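PDB 2C4E: nucleoside kinase, which transfers a phosphate group from ATP to nucleosides, chiefly inosine, guanosine and cytidine, to give nucleoside monophosphates. Local coordinates for residues C147-Y152 / L173-E178; N58-S63 / F129-V134; K87-E92 / A118-E123; G51-G56 / N80-I85. All coordinates share one frame; numbering follows the deposited sequence.

In the fold
From the N terminus, the first segment reached is 51-56, on helix 44-54; interaction 4 closes its loop at 80-85, just past helix 73-80. Before that happens, strand 58-62 has opened interaction 2, so the two cross. N58 and K53 meet where they touch, and L61 pairs with N84. Interaction 2 closes only at 129-134, and interaction 3 (87-92 with 118-123) is nested inside its loop, closing the base of the excursion through strands 98-103 and 109-114. Interaction 1 follows in series and joins helices 141-151 and 170-178, with A151 packing on V134 and F129. Interactions 2 and 4 gather round edge strand 58-62, interaction 3 lies by the smaller sheet, and interaction 1 packs on inner strands.

Interaction 1: residues C147-Y152 / L173-E178; sequences CAKKAY and LLEIIE
A148 and I176 meet where helices 141-151 and 170-178 pack side by side on the central sheet of the ribokinase fold. Both helices belong to successive beta-alpha-beta crossovers, through strands 131-136, 156-159 and 182-186. A148 CB lies 3.8 Å from I176 CG1; the small alanine lets the helices approach closely here, while the branched isoleucine also reaches F159 on the sheet below.

K149 leaves its helix beside this apolar contact. From CB through CG the chain closes steadily on E175, and CD is 3.9 Å from E175 OE2; the bend at chi3 (79°) brings CE to 3.3 Å from the same oxygen, and NZ ends in a salt bridge of 2.9 Å to E175 OE2. The ammonium approaches on the anti side of the carboxylate, 28° out of its plane, and the two side chains cross at about a right angle. Long, flexible charged chains suit this position, where K149 is exposed and E175 partly so, and H179 adds a weak hydrogen bond to E175 OE2.

Past the helix end, Y152 meets the other helix. The carbonyl oxygen of E178 lies over one ring face, displaced toward the rim, with E178 O 3.7 Å from Y152 CZ.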
loop_
_atom_site.group_PDB
_atom_site.type_symbol
_atom_site.label_atom_id
_atom_site.label_comp_id
_atom_site.label_asym_id
_atom_site.label_seq_id
_atom_site.Cartn_x
_atom_site.Cartn_y
_atom_site.Cartn_z
ATOM N N CYS A 147 -16.893 19.007 17.077
ATOM C CA CYS A 147 -17.447 19.807 15.986
ATOM C C CYS A 147 -18.962 19.896 16.088
ATOM O O CYS A 147 -19.517 21.003 15.981
ATOM C CB CYS A 147 -17.058 19.241 14.622
ATOM S SG CYS A 147 -15.314 19.465 14.227
ATOM N N ALA A 148 -19.610 18.757 16.332
ATOM C CA ALA A 148 -21.070 18.699 16.438
ATOM C C ALA A 148 -21.536 19.545 17.602
ATOM O O ALA A 148 -22.466 20.310 17.465
ATOM C CB ALA A 148 -21.547 17.277 16.618
ATOM N N LYS A 149 -20.868 19.408 18.750
ATOM C CA LYS A 149 -21.301 20.118 19.955
ATOM C C LYS A 149 -21.057 21.622 19.848
ATOM O O LYS A 149 -21.853 22.407 20.350
ATOM C CB LYS A 149 -20.653 19.504 21.212
ATOM C CG LYS A 149 -21.236 18.135 21.537
ATOM C CD LYS A 149 -20.595 17.427 22.723
ATOM C CE LYS A 149 -21.095 17.949 24.051
ATOM N NZ LYS A 149 -20.753 17.010 25.155
ATOM N N LYS A 150 -20.000 22.041 19.157
ATOM C CA LYS A 150 -19.756 23.466 18.930
ATOM C C LYS A 150 -20.710 24.099 17.915
ATOM O O LYS A 150 -21.167 25.244 18.097
ATOM C CB LYS A 150 -18.315 23.687 18.469
ATOM C CG LYS A 150 -17.838 25.142 18.577
ATOM C CD LYS A 150 -16.373 25.249 18.195
ATOM C CE LYS A 150 -15.881 26.677 18.263
ATOM N NZ LYS A 150 -15.853 27.211 19.645
ATOM N N ALA A 151 -21.016 23.359 16.860
ATOM C CA ALA A 151 -21.830 23.867 15.759
ATOM C C ALA A 151 -23.317 23.812 16.069
ATOM O O ALA A 151 -24.080 24.692 15.682
ATOM C CB ALA A 151 -21.537 23.094 14.495
ATOM N N TYR A 152 -23.761 22.788 16.783
ATOM C CA TYR A 152 -25.199 22.613 16.958
ATOM C C TYR A 152 -25.829 23.835 17.641
ATOM O O TYR A 152 -25.333 24.359 18.633
ATOM C CB TYR A 152 -25.475 21.341 17.753
ATOM C CG TYR A 152 -26.916 20.903 17.803
ATOM C CD1 TYR A 152 -27.526 20.300 16.704
ATOM C CD2 TYR A 152 -27.677 21.111 18.949
ATOM C CE1 TYR A 152 -28.868 19.885 16.760
ATOM C CE2 TYR A 152 -29.006 20.706 19.008
ATOM C CZ TYR A 152 -29.588 20.099 17.897
ATOM O OH TYR A 152 -30.901 19.688 17.979
ATOM N N LEU A 173 -22.463 7.788 20.810
ATOM C CA LEU A 173 -23.335 7.865 19.642
ATOM C C LEU A 173 -24.590 8.655 19.955
ATOM O O LEU A 173 -25.043 9.455 19.134
ATOM C CB LEU A 173 -23.708 6.462 19.141
ATOM C CG LEU A 173 -24.446 6.410 17.805
ATOM C CD1 LEU A 173 -23.623 7.094 16.712
ATOM C CD2 LEU A 173 -24.770 4.950 17.439
ATOM N N LEU A 174 -25.141 8.445 21.142
ATOM C CA LEU A 174 -26.322 9.167 21.568
ATOM C C LEU A 174 -25.962 10.644 21.640
ATOM O O LEU A 174 -26.695 11.482 21.147
ATOM C CB LEU A 174 -26.806 8.660 22.927
ATOM C CG LEU A 174 -28.069 9.295 23.493
ATOM C CD1 LEU A 174 -29.253 9.094 22.553
ATOM C CD2 LEU A 174 -28.366 8.692 24.881
ATOM N N GLU A 175 -24.790 10.947 22.181
ATOM C CA GLU A 175 -24.371 12.354 22.325
ATOM C C GLU A 175 -24.213 13.082 20.993
ATOM O O GLU A 175 -24.689 14.195 20.851
ATOM C CB GLU A 175 -23.081 12.455 23.143
ATOM C CG GLU A 175 -22.695 13.881 23.500
ATOM C CD GLU A 175 -23.605 14.542 24.529
ATOM O OE1 GLU A 175 -24.565 13.902 25.029
ATOM O OE2 GLU A 175 -23.341 15.718 24.849
ATOM N N ILE A 176 -23.562 12.477 20.004
ATOM C CA ILE A 176 -23.399 13.171 18.735
ATOM C C ILE A 176 -24.737 13.300 17.995
ATOM O O ILE A 176 -25.002 14.318 17.364
ATOM C CB ILE A 176 -22.290 12.513 17.877
ATOM C CG1 ILE A 176 -21.864 13.450 16.752
ATOM C CG2 ILE A 176 -22.735 11.149 17.312
ATOM C CD1 ILE A 176 -20.497 13.143 16.206
ATOM N N ILE A 177 -25.587 12.284 18.092
ATOM C CA ILE A 177 -26.905 12.324 17.470
ATOM C C ILE A 177 -27.771 13.420 18.093
ATOM O O ILE A 177 -28.578 14.030 17.404
ATOM C CB ILE A 177 -27.605 10.937 17.540
ATOM C CG1 ILE A 177 -26.937 9.998 16.559
ATOM C CG2 ILE A 177 -29.108 11.052 17.267
ATOM C CD1 ILE A 177 -27.496 8.556 16.615
ATOM N N GLU A 178 -27.562 13.697 19.382
ATOM C CA GLU A 178 -28.346 14.700 20.067
ATOM C C GLU A 178 -27.904 16.089 19.583
ATOM O O GLU A 178 -28.609 17.064 19.792
ATOM C CB GLU A 178 -28.305 14.510 21.596
ATOM C CG GLU A 178 -29.127 13.262 21.956
ATOM C CD GLU A 178 -29.396 13.042 23.420
ATOM O OE1 GLU A 178 -28.508 13.345 24.245
ATOM O OE2 GLU A 178 -30.498 12.519 23.724
#

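Interaction 2: residues N58-S63 / F129-V134; sequences NSELLS and FNTEIV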
loop_
_atom_site.group_PDB
_atom_site.type_symbol
_atom_site.label_atom_id
_atom_site.label_comp_id
_atom_site.label_asym_id
_atom_site.label_seq_id
_atom_site.Cartn_x
_atom_site.Cartn_y
_atom_site.Cartn_z
ATOM N N ASN A 58 -20.644 26.714 -2.459
ATOM C CA ASN A 58 -19.305 26.965 -1.965
ATOM C C ASN A 58 -19.058 26.047 -0.798
ATOM O O ASN A 58 -19.907 25.919 0.064
ATOM C CB ASN A 58 -19.142 28.428 -1.557
ATOM C CG ASN A 58 -19.170 29.362 -2.748
ATOM O OD1 ASN A 58 -18.538 29.100 -3.768
ATOM N ND2 ASN A 58 -19.919 30.446 -2.634
ATOM N N SER A 59 -17.940 25.338 -0.813
ATOM C CA SER A 59 -17.600 24.462 0.289
ATOM C C SER A 59 -16.246 24.830 0.855
ATOM O O SER A 59 -15.422 25.484 0.216
ATOM C CB SER A 59 -17.624 22.989 -0.132
ATOM O OG SER A 59 -16.687 22.719 -1.152
ATOM N N GLU A 60 -16.043 24.420 2.090
ATOM C CA GLU A 60 -14.766 24.566 2.749
ATOM C C GLU A 60 -14.455 23.238 3.407
ATOM O O GLU A 60 -15.354 22.494 3.768
ATOM C CB GLU A 60 -14.785 25.715 3.765
ATOM C CG GLU A 60 -15.725 25.578 4.954
ATOM C CD GLU A 60 -15.596 26.745 5.941
ATOM O OE1 GLU A 60 -15.047 27.794 5.559
ATOM O OE2 GLU A 60 -16.047 26.619 7.107
ATOM N N LEU A 61 -13.178 22.954 3.565
ATOM C CA LEU A 61 -12.721 21.670 4.047
ATOM C C LEU A 61 -11.887 21.823 5.301
ATOM O O LEU A 61 -11.020 22.716 5.378
ATOM C CB LEU A 61 -11.913 21.021 2.926
ATOM C CG LEU A 61 -11.509 19.546 2.960
ATOM C CD1 LEU A 61 -12.688 18.620 3.015
ATOM C CD2 LEU A 61 -10.689 19.272 1.709
ATOM N N LEU A 62 -12.153 20.980 6.294
ATOM C CA LEU A 62 -11.346 20.909 7.506
ATOM C C LEU A 62 -10.858 19.468 7.624
ATOM O O LEU A 62 -11.647 18.568 7.902
ATOM C CB LEU A 62 -12.150 21.308 8.748
ATOM C CG LEU A 62 -11.307 21.618 9.992
ATOM C CD1 LEU A 62 -12.187 22.280 11.033
ATOM C CD2 LEU A 62 -10.644 20.368 10.570
ATOM N N SER A 63 -9.561 19.274 7.381
ATOM C CA SER A 63 -8.908 17.974 7.457
ATOM C C SER A 63 -7.480 18.140 7.950
ATOM O O SER A 63 -6.911 19.226 7.854
ATOM C CB SER A 63 -8.827 17.308 6.076
ATOM O OG SER A 63 -10.075 17.276 5.417
ATOM N N PHE A 129 -17.560 27.984 13.077
ATOM C CA PHE A 129 -17.960 27.817 11.704
ATOM C C PHE A 129 -18.974 28.890 11.389
ATOM O O PHE A 129 -19.857 29.173 12.203
ATOM C CB PHE A 129 -18.606 26.438 11.528
ATOM C CG PHE A 129 -17.694 25.287 11.877
ATOM C CD1 PHE A 129 -16.674 24.934 11.030
ATOM C CD2 PHE A 129 -17.857 24.574 13.051
ATOM C CE1 PHE A 129 -15.838 23.875 11.335
ATOM C CE2 PHE A 129 -17.006 23.521 13.345
ATOM C CZ PHE A 129 -16.017 23.180 12.473
ATOM N N ASN A 130 -18.852 29.497 10.214
ATOM C CA ASN A 130 -19.787 30.518 9.792
ATOM C C ASN A 130 -20.649 30.065 8.632
ATOM O O ASN A 130 -21.289 30.887 7.971
ATOM C CB ASN A 130 -19.018 31.796 9.405
ATOM C CG ASN A 130 -18.246 32.381 10.567
ATOM O OD1 ASN A 130 -17.109 32.864 10.398
ATOM N ND2 ASN A 130 -18.853 32.367 11.755
ATOM N N THR A 131 -20.683 28.758 8.405
ATOM C CA THR A 131 -21.421 28.172 7.297
ATOM C C THR A 131 -22.843 27.756 7.679
ATOM O O THR A 131 -23.162 27.591 8.844
ATOM C CB THR A 131 -20.656 26.939 6.785
ATOM O OG1 THR A 131 -20.229 26.135 7.899
ATOM C CG2 THR A 131 -19.377 27.369 6.081
ATOM N N GLU A 132 -23.698 27.582 6.679
ATOM C CA GLU A 132 -25.066 27.138 6.931
ATOM C C GLU A 132 -25.120 25.712 7.455
ATOM O O GLU A 132 -25.967 25.408 8.274
ATOM C CB GLU A 132 -25.916 27.248 5.674
ATOM C CG GLU A 132 -26.401 28.674 5.476
ATOM C CD GLU A 132 -27.104 28.924 4.173
ATOM O OE1 GLU A 132 -27.619 27.964 3.562
ATOM O OE2 GLU A 132 -27.157 30.116 3.790
ATOM N N ILE A 133 -24.254 24.857 6.924
ATOM C CA ILE A 133 -24.184 23.441 7.320
ATOM C C ILE A 133 -22.755 23.049 7.604
ATOM O O ILE A 133 -21.848 23.419 6.868
ATOM C CB ILE A 133 -24.744 22.504 6.229
ATOM C CG1 ILE A 133 -26.169 22.907 5.869
ATOM C CG2 ILE A 133 -24.656 21.054 6.712
ATOM C CD1 ILE A 133 -26.816 22.007 4.836
ATOM N N VAL A 134 -22.556 22.336 8.701
ATOM C CA VAL A 134 -21.303 21.677 8.995
ATOM C C VAL A 134 -21.574 20.185 8.833
ATOM O O VAL A 134 -22.351 19.595 9.600
ATOM C CB VAL A 134 -20.835 22.009 10.428
ATOM C CG1 VAL A 134 -19.654 21.174 10.813
ATOM C CG2 VAL A 134 -20.524 23.504 10.534
HETATM O O HOH W 1 -16.789 28.886 8.376
#
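E60 OE2 and L62 CD1 both come to the edge of the F129 ring, near its plane. L62 CD1 is 4.0 Å from F129 CE1 and supplies a plain apolar contact, its side chain crossing that of F129 at about a right angle. E60 OE2 is 4.3 Å from F129 CD1, and a carboxylate oxygen beside the weakly positive rim hydrogens would be better placed there than above the electron-rich ring. One face of the phenyl group is covered by V134 CG2 of its own segment, 3.6 Å from F129 CG, and the ring also touches C147 and A151 of helix 141-151.

The E60 carboxylate is buried, yet well supplied with partners. With CG between the backbone N and the carbonyl carbon (chi1 64°) and an extended chain beyond, it reaches out from its strand to meet T131 coming from the opposite direction. T131 CG2 packs against E60 OE2 at 3.6 Å. A water donates to E60 OE2 at 2.7 Å and accepts from N130 N at 2.8 Å, bridging the segments in the absence of any direct hydrogen bond. T9 OG1 bonds both E60 OE2 and T131 OG1, so threonines serve here through methyl and hydroxyl alike.

T9 belongs to strand 7-11, which runs between strands 58-62 and 131-136. S59 and L61 turn to helix 44-54, whereas E60 and L62 meet the other segment over strand 7-11, as expected of the 2-1-3 strand order at the edge of the central sheet, in its parallel part, of the ribokinase fold.

Interaction 3: residues K87-E92 / A118-E123; sequences KLYYSE and AKHYKE
H120 is held by S91 and Y89 of the other segment, one at its edge and one over a face. S91 OG bonds H120 NE2 at 2.6 Å, close to the imidazole plane, with the hydroxyl anti to the backbone N of its serine (chi1 -178°). Over one face comes Y89 CE1, 3.4 Å from H120 CG and offset toward the rim; the two rings are oblique, their planes at 50°.

The next shell fixes the imidazole. K119 CD covers the opposite face, centred on the ring and 3.6 Å above its plane. H120 ND1 donates to E123 OE1 at 2.8 Å in an almost straight bond lying in the ring plane, and K119 NZ forms a 2.8 Å salt bridge to E123 OE2 on its syn lone pair. Histidine suits the place because one flat group offers a nitrogen to each neighbour and a face to the tyrosine. An alanine here is likely to leave S91 OG and E123 OE1 without this shared partner, and Y89 facing a gap.

Further out, E94 N also bonds S91 OG, and strand 89-90 pairs with strand 64-65. The 3-10 segment 118-123 thus packs on 87-92 at the base of strands 98-103 and 109-114, part of the small four-stranded sheet consistent with the beta lid of ribokinase-family enzymes.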
loop_
_atom_site.group_PDB
_atom_site.type_symbol
_atom_site.label_atom_id
_atom_site.label_comp_id
_atom_site.label_asym_id
_atom_site.label_seq_id
_atom_site.Cartn_x
_atom_site.Cartn_y
_atom_site.Cartn_z
ATOM N N LYS A 87 -8.716 26.112 6.379
ATOM C CA LYS A 87 -8.773 25.436 7.680
ATOM C C LYS A 87 -7.975 24.109 7.719
ATOM O O LYS A 87 -7.965 23.442 8.750
ATOM C CB LYS A 87 -10.221 25.202 8.125
ATOM C CG LYS A 87 -11.003 26.480 8.499
ATOM C CD LYS A 87 -12.499 26.218 8.577
ATOM C CE LYS A 87 -13.247 27.361 9.243
ATOM N NZ LYS A 87 -13.022 28.629 8.496
ATOM N N LEU A 88 -7.294 23.726 6.636
ATOM C CA LEU A 88 -6.506 22.485 6.664
ATOM C C LEU A 88 -5.340 22.615 7.647
ATOM O O LEU A 88 -4.694 23.661 7.719
ATOM C CB LEU A 88 -5.942 22.124 5.288
ATOM C CG LEU A 88 -6.872 21.675 4.164
ATOM C CD1 LEU A 88 -6.058 21.164 2.977
ATOM C CD2 LEU A 88 -7.877 20.627 4.621
ATOM N N TYR A 89 -5.106 21.555 8.416
ATOM C CA TYR A 89 -3.914 21.421 9.228
ATOM C C TYR A 89 -2.878 20.641 8.426
ATOM O O TYR A 89 -3.159 19.547 7.955
ATOM C CB TYR A 89 -4.221 20.687 10.535
ATOM C CG TYR A 89 -2.994 20.521 11.393
ATOM C CD1 TYR A 89 -2.206 19.376 11.298
ATOM C CD2 TYR A 89 -2.592 21.531 12.264
ATOM C CE1 TYR A 89 -1.057 19.234 12.070
ATOM C CE2 TYR A 89 -1.448 21.397 13.038
ATOM C CZ TYR A 89 -0.690 20.246 12.936
ATOM O OH TYR A 89 0.445 20.094 13.697
ATOM N N TYR A 90 -1.688 21.215 8.268
ATOM C CA TYR A 90 -0.599 20.577 7.536
ATOM C C TYR A 90 0.418 20.028 8.529
ATOM O O TYR A 90 1.011 20.785 9.303
ATOM C CB TYR A 90 0.092 21.591 6.623
ATOM C CG TYR A 90 -0.662 21.903 5.350
ATOM C CD1 TYR A 90 -1.783 22.731 5.359
ATOM C CD2 TYR A 90 -0.242 21.378 4.132
ATOM C CE1 TYR A 90 -2.463 23.022 4.182
ATOM C CE2 TYR A 90 -0.907 21.663 2.959
ATOM C CZ TYR A 90 -2.017 22.480 2.984
ATOM O OH TYR A 90 -2.671 22.752 1.810
ATOM N N SER A 91 0.617 18.715 8.507
ATOM C CA SER A 91 1.576 18.062 9.391
ATOM C C SER A 91 2.978 18.153 8.796
ATOM O O SER A 91 3.153 18.021 7.585
ATOM C CB SER A 91 1.202 16.594 9.595
ATOM O OG SER A 91 2.102 15.963 10.488
ATOM N N GLU A 92 3.965 18.384 9.656
ATOM C CA GLU A 92 5.369 18.389 9.257
ATOM C C GLU A 92 5.945 16.969 9.295
ATOM O O GLU A 92 6.854 16.642 8.530
ATOM C CB GLU A 92 6.187 19.301 10.192
ATOM C CG GLU A 92 5.649 20.723 10.337
ATOM C CD GLU A 92 6.538 21.614 11.191
ATOM O OE1 GLU A 92 6.663 21.356 12.412
ATOM O OE2 GLU A 92 7.126 22.574 10.644
ATOM N N ALA A 118 -3.986 12.169 10.438
ATOM C CA ALA A 118 -5.186 12.142 11.282
ATOM C C ALA A 118 -4.866 11.992 12.779
ATOM O O ALA A 118 -5.716 12.268 13.634
ATOM C CB ALA A 118 -6.122 11.030 10.829
ATOM N N LYS A 119 -3.647 11.566 13.107
ATOM C CA LYS A 119 -3.214 11.544 14.506
ATOM C C LYS A 119 -3.326 12.933 15.154
ATOM O O LYS A 119 -3.439 13.044 16.373
ATOM C CB LYS A 119 -1.787 10.973 14.651
ATOM C CG LYS A 119 -0.670 11.870 14.124
ATOM C CD LYS A 119 -0.248 12.910 15.145
ATOM C CE LYS A 119 1.228 13.078 15.232
ATOM N NZ LYS A 119 1.624 13.893 16.421
ATOM N N HIS A 120 -3.291 13.986 14.340
ATOM C CA HIS A 120 -3.281 15.353 14.854
ATOM C C HIS A 120 -4.645 15.844 15.353
ATOM O O HIS A 120 -4.675 16.815 16.103
ATOM C CB HIS A 120 -2.741 16.340 13.803
ATOM C CG HIS A 120 -1.280 16.200 13.532
ATOM N ND1 HIS A 120 -0.314 16.465 14.482
ATOM C CD2 HIS A 120 -0.614 15.810 12.419
ATOM C CE1 HIS A 120 0.879 16.251 13.961
ATOM N NE2 HIS A 120 0.726 15.859 12.711
ATOM N N TYR A 121 -5.760 15.222 14.950
ATOM C CA TYR A 121 -7.069 15.689 15.426
ATOM C C TYR A 121 -7.140 15.795 16.954
ATOM O O TYR A 121 -7.697 16.750 17.472
ATOM C CB TYR A 121 -8.240 14.820 14.929
ATOM C CG TYR A 121 -8.536 14.966 13.455
ATOM C CD1 TYR A 121 -8.230 13.939 12.571
ATOM C CD2 TYR A 121 -9.087 16.137 12.936
ATOM C CE1 TYR A 121 -8.485 14.049 11.226
ATOM C CE2 TYR A 121 -9.346 16.258 11.578
ATOM C CZ TYR A 121 -9.045 15.202 10.730
ATOM O OH TYR A 121 -9.268 15.299 9.385
ATOM N N LYS A 122 -6.580 14.828 17.676
ATOM C CA LYS A 122 -6.634 14.871 19.145
ATOM C C LYS A 122 -5.839 16.036 19.759
ATOM O O LYS A 122 -6.031 16.369 20.925
ATOM C CB LYS A 122 -6.223 13.524 19.757
ATOM C CG LYS A 122 -4.782 13.120 19.538
ATOM C CD LYS A 122 -4.522 11.721 20.125
ATOM C CE LYS A 122 -3.281 11.056 19.552
ATOM N NZ LYS A 122 -3.243 11.097 18.059
ATOM N N GLU A 123 -4.953 16.646 18.979
ATOM C CA GLU A 123 -4.219 17.840 19.408
ATOM C C GLU A 123 -4.984 19.138 19.149
ATOM O O GLU A 123 -4.587 20.191 19.635
ATOM C CB GLU A 123 -2.880 17.930 18.672
ATOM C CG GLU A 123 -1.928 16.769 18.924
ATOM C CD GLU A 123 -0.936 16.562 17.788
ATOM O OE1 GLU A 123 -0.666 17.517 17.019
ATOM O OE2 GLU A 123 -0.426 15.431 17.664
#

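Interaction 4: residues G51-G56 / N80-I85; sequences GIKKLG and NLDINI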
loop_
_atom_site.group_PDB
_atom_site.type_symbol
_atom_site.label_atom_id
_atom_site.label_comp_id
_atom_site.label_asym_id
_atom_site.label_seq_id
_atom_site.Cartn_x
_atom_site.Cartn_y
_atom_site.Cartn_z
ATOM N N GLY A 51 -17.838 17.383 -4.401
ATOM C CA GLY A 51 -19.163 17.199 -4.986
ATOM C C GLY A 51 -20.066 18.404 -4.789
ATOM O O GLY A 51 -20.811 18.802 -5.690
ATOM N N ILE A 52 -20.001 18.993 -3.603
ATOM C CA ILE A 52 -20.795 20.183 -3.281
ATOM C C ILE A 52 -20.384 21.323 -4.198
ATOM O O ILE A 52 -21.227 21.990 -4.798
ATOM C CB ILE A 52 -20.625 20.561 -1.798
ATOM C CG1 ILE A 52 -21.373 19.544 -0.920
ATOM C CG2 ILE A 52 -21.126 21.972 -1.544
ATOM C CD1 ILE A 52 -20.925 19.557 0.527
ATOM N N LYS A 53 -19.078 21.513 -4.347
ATOM C CA LYS A 53 -18.552 22.613 -5.154
ATOM C C LYS A 53 -18.923 22.437 -6.616
ATOM O O LYS A 53 -19.265 23.398 -7.280
ATOM C CB LYS A 53 -17.041 22.736 -4.997
ATOM C CG LYS A 53 -16.446 23.974 -5.669
ATOM C CD LYS A 53 -16.901 25.287 -4.994
ATOM C CE LYS A 53 -16.235 26.488 -5.623
ATOM N NZ LYS A 53 -16.374 27.737 -4.811
ATOM N N LYS A 54 -18.859 21.199 -7.097
ATOM C CA LYS A 54 -19.218 20.882 -8.477
ATOM C C LYS A 54 -20.683 21.207 -8.757
ATOM O O LYS A 54 -21.019 21.581 -9.876
ATOM C CB LYS A 54 -18.931 19.407 -8.779
ATOM C CG LYS A 54 -17.488 19.138 -9.224
ATOM C CD LYS A 54 -17.234 19.717 -10.639
ATOM C CE LYS A 54 -16.928 18.655 -11.713
ATOM N NZ LYS A 54 -17.831 18.789 -12.894
ATOM N N LEU A 55 -21.533 21.055 -7.738
ATOM C CA LEU A 55 -22.959 21.415 -7.819
ATOM C C LEU A 55 -23.242 22.916 -7.647
ATOM O O LEU A 55 -24.397 23.327 -7.601
ATOM C CB LEU A 55 -23.770 20.614 -6.798
ATOM C CG LEU A 55 -23.784 19.109 -7.071
ATOM C CD1 LEU A 55 -24.347 18.358 -5.883
ATOM C CD2 LEU A 55 -24.536 18.792 -8.346
ATOM N N GLY A 56 -22.200 23.726 -7.536
ATOM C CA GLY A 56 -22.346 25.171 -7.499
ATOM C C GLY A 56 -22.581 25.752 -6.123
ATOM O O GLY A 56 -23.130 26.844 -6.002
ATOM N N ASN A 80 -7.658 24.828 -7.493
ATOM C CA ASN A 80 -8.174 25.089 -8.838
ATOM C C ASN A 80 -9.692 24.978 -8.906
ATOM O O ASN A 80 -10.332 25.629 -9.737
ATOM C CB ASN A 80 -7.514 24.159 -9.873
ATOM C CG ASN A 80 -6.157 24.660 -10.333
ATOM O OD1 ASN A 80 -5.686 25.718 -9.907
ATOM N ND2 ASN A 80 -5.516 23.898 -11.218
ATOM N N LEU A 81 -10.266 24.169 -8.017
ATOM C CA LEU A 81 -11.711 24.052 -7.892
ATOM C C LEU A 81 -12.316 25.134 -6.992
ATOM O O LEU A 81 -13.529 25.160 -6.812
ATOM C CB LEU A 81 -12.084 22.660 -7.367
ATOM C CG LEU A 81 -11.807 21.524 -8.356
ATOM C CD1 LEU A 81 -11.738 20.183 -7.638
ATOM C CD2 LEU A 81 -12.870 21.490 -9.455
ATOM N N ASP A 82 -11.480 26.016 -6.437
ATOM C CA ASP A 82 -11.938 27.117 -5.570
ATOM C C ASP A 82 -12.588 26.591 -4.290
ATOM O O ASP A 82 -13.566 27.143 -3.798
ATOM C CB ASP A 82 -12.905 28.039 -6.331
ATOM C CG ASP A 82 -12.820 29.487 -5.879
ATOM O OD1 ASP A 82 -12.951 29.761 -4.667
ATOM O OD2 ASP A 82 -12.620 30.426 -6.678
ATOM N N ILE A 83 -12.045 25.506 -3.753
ATOM C CA ILE A 83 -12.524 24.978 -2.490
ATOM C C ILE A 83 -11.658 25.612 -1.401
ATOM O O ILE A 83 -10.442 25.554 -1.471
ATOM C CB ILE A 83 -12.501 23.436 -2.491
ATOM C CG1 ILE A 83 -13.595 22.936 -3.454
ATOM C CG2 ILE A 83 -12.767 22.899 -1.089
ATOM C CD1 ILE A 83 -13.605 21.470 -3.695
ATOM N N ASN A 84 -12.308 26.245 -0.429
ATOM C CA ASN A 84 -11.632 26.946 0.662
ATOM C C ASN A 84 -10.938 25.897 1.526
ATOM O O ASN A 84 -11.597 25.080 2.168
ATOM C CB ASN A 84 -12.671 27.748 1.463
ATOM C CG ASN A 84 -12.071 28.620 2.573
ATOM O OD1 ASN A 84 -12.613 29.692 2.885
ATOM N ND2 ASN A 84 -10.995 28.176 3.174
ATOM N N ILE A 85 -9.607 25.903 1.512
ATOM C CA ILE A 85 -8.831 24.954 2.301
ATOM C C ILE A 85 -8.000 25.695 3.338
ATOM O O ILE A 85 -6.986 25.184 3.801
ATOM C CB ILE A 85 -7.948 24.086 1.388
ATOM C CG1 ILE A 85 -7.058 24.969 0.485
ATOM C CG2 ILE A 85 -8.818 23.181 0.569
ATOM C CD1 ILE A 85 -5.927 24.242 -0.166
#
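K53, near the end of helix 44-54, reaches across to L81, D82 and I83, where the chain leaves helix 73-80. Both helices finish in Schellman motifs, at G56 and D82, and the lysine of the first reaches the carbonyls of L81 and D82, at and just past the end of the second.

The polar part of the contact is a bond from K53 NZ to D82 O, 3.0 Å long, with the ammonium 39° out of the carbonyl plane and off the lone-pair direction. K53 CE, next to the ammonium, also passes 3.2 Å from L81 O. N58 OD1 is a second hydrogen-bond partner of K53 NZ, so the ammonium is held between N58, beside strand 58-62, and the 80-85 loop. A positive charge suits this place, since the nearby C-terminal end of helix 73-80 would probably favour it. The ionic part is weaker: D82 OD1 stands 4.0 Å from K53 NZ, a long salt bridge.

The apolar part lies along the lysine stem. With CG anti to the backbone N (chi1 -173°) and a bend at chi2 (67°), the chain slides past I83, whose CG1 is 3.8 Å from K53 CG. A leucine in its place would probably leave D82 O and N58 OD1 without their shared donor, and D82 without its nearby positive charge.

Helix 44-54 also carries N47, which binds substrate; the side chain of N47 is about 10 Å from that of I83. At the helix end, G56 N bonds K53 O at 3.0 Å, with a positive phi at which a CB would jam against L55 O.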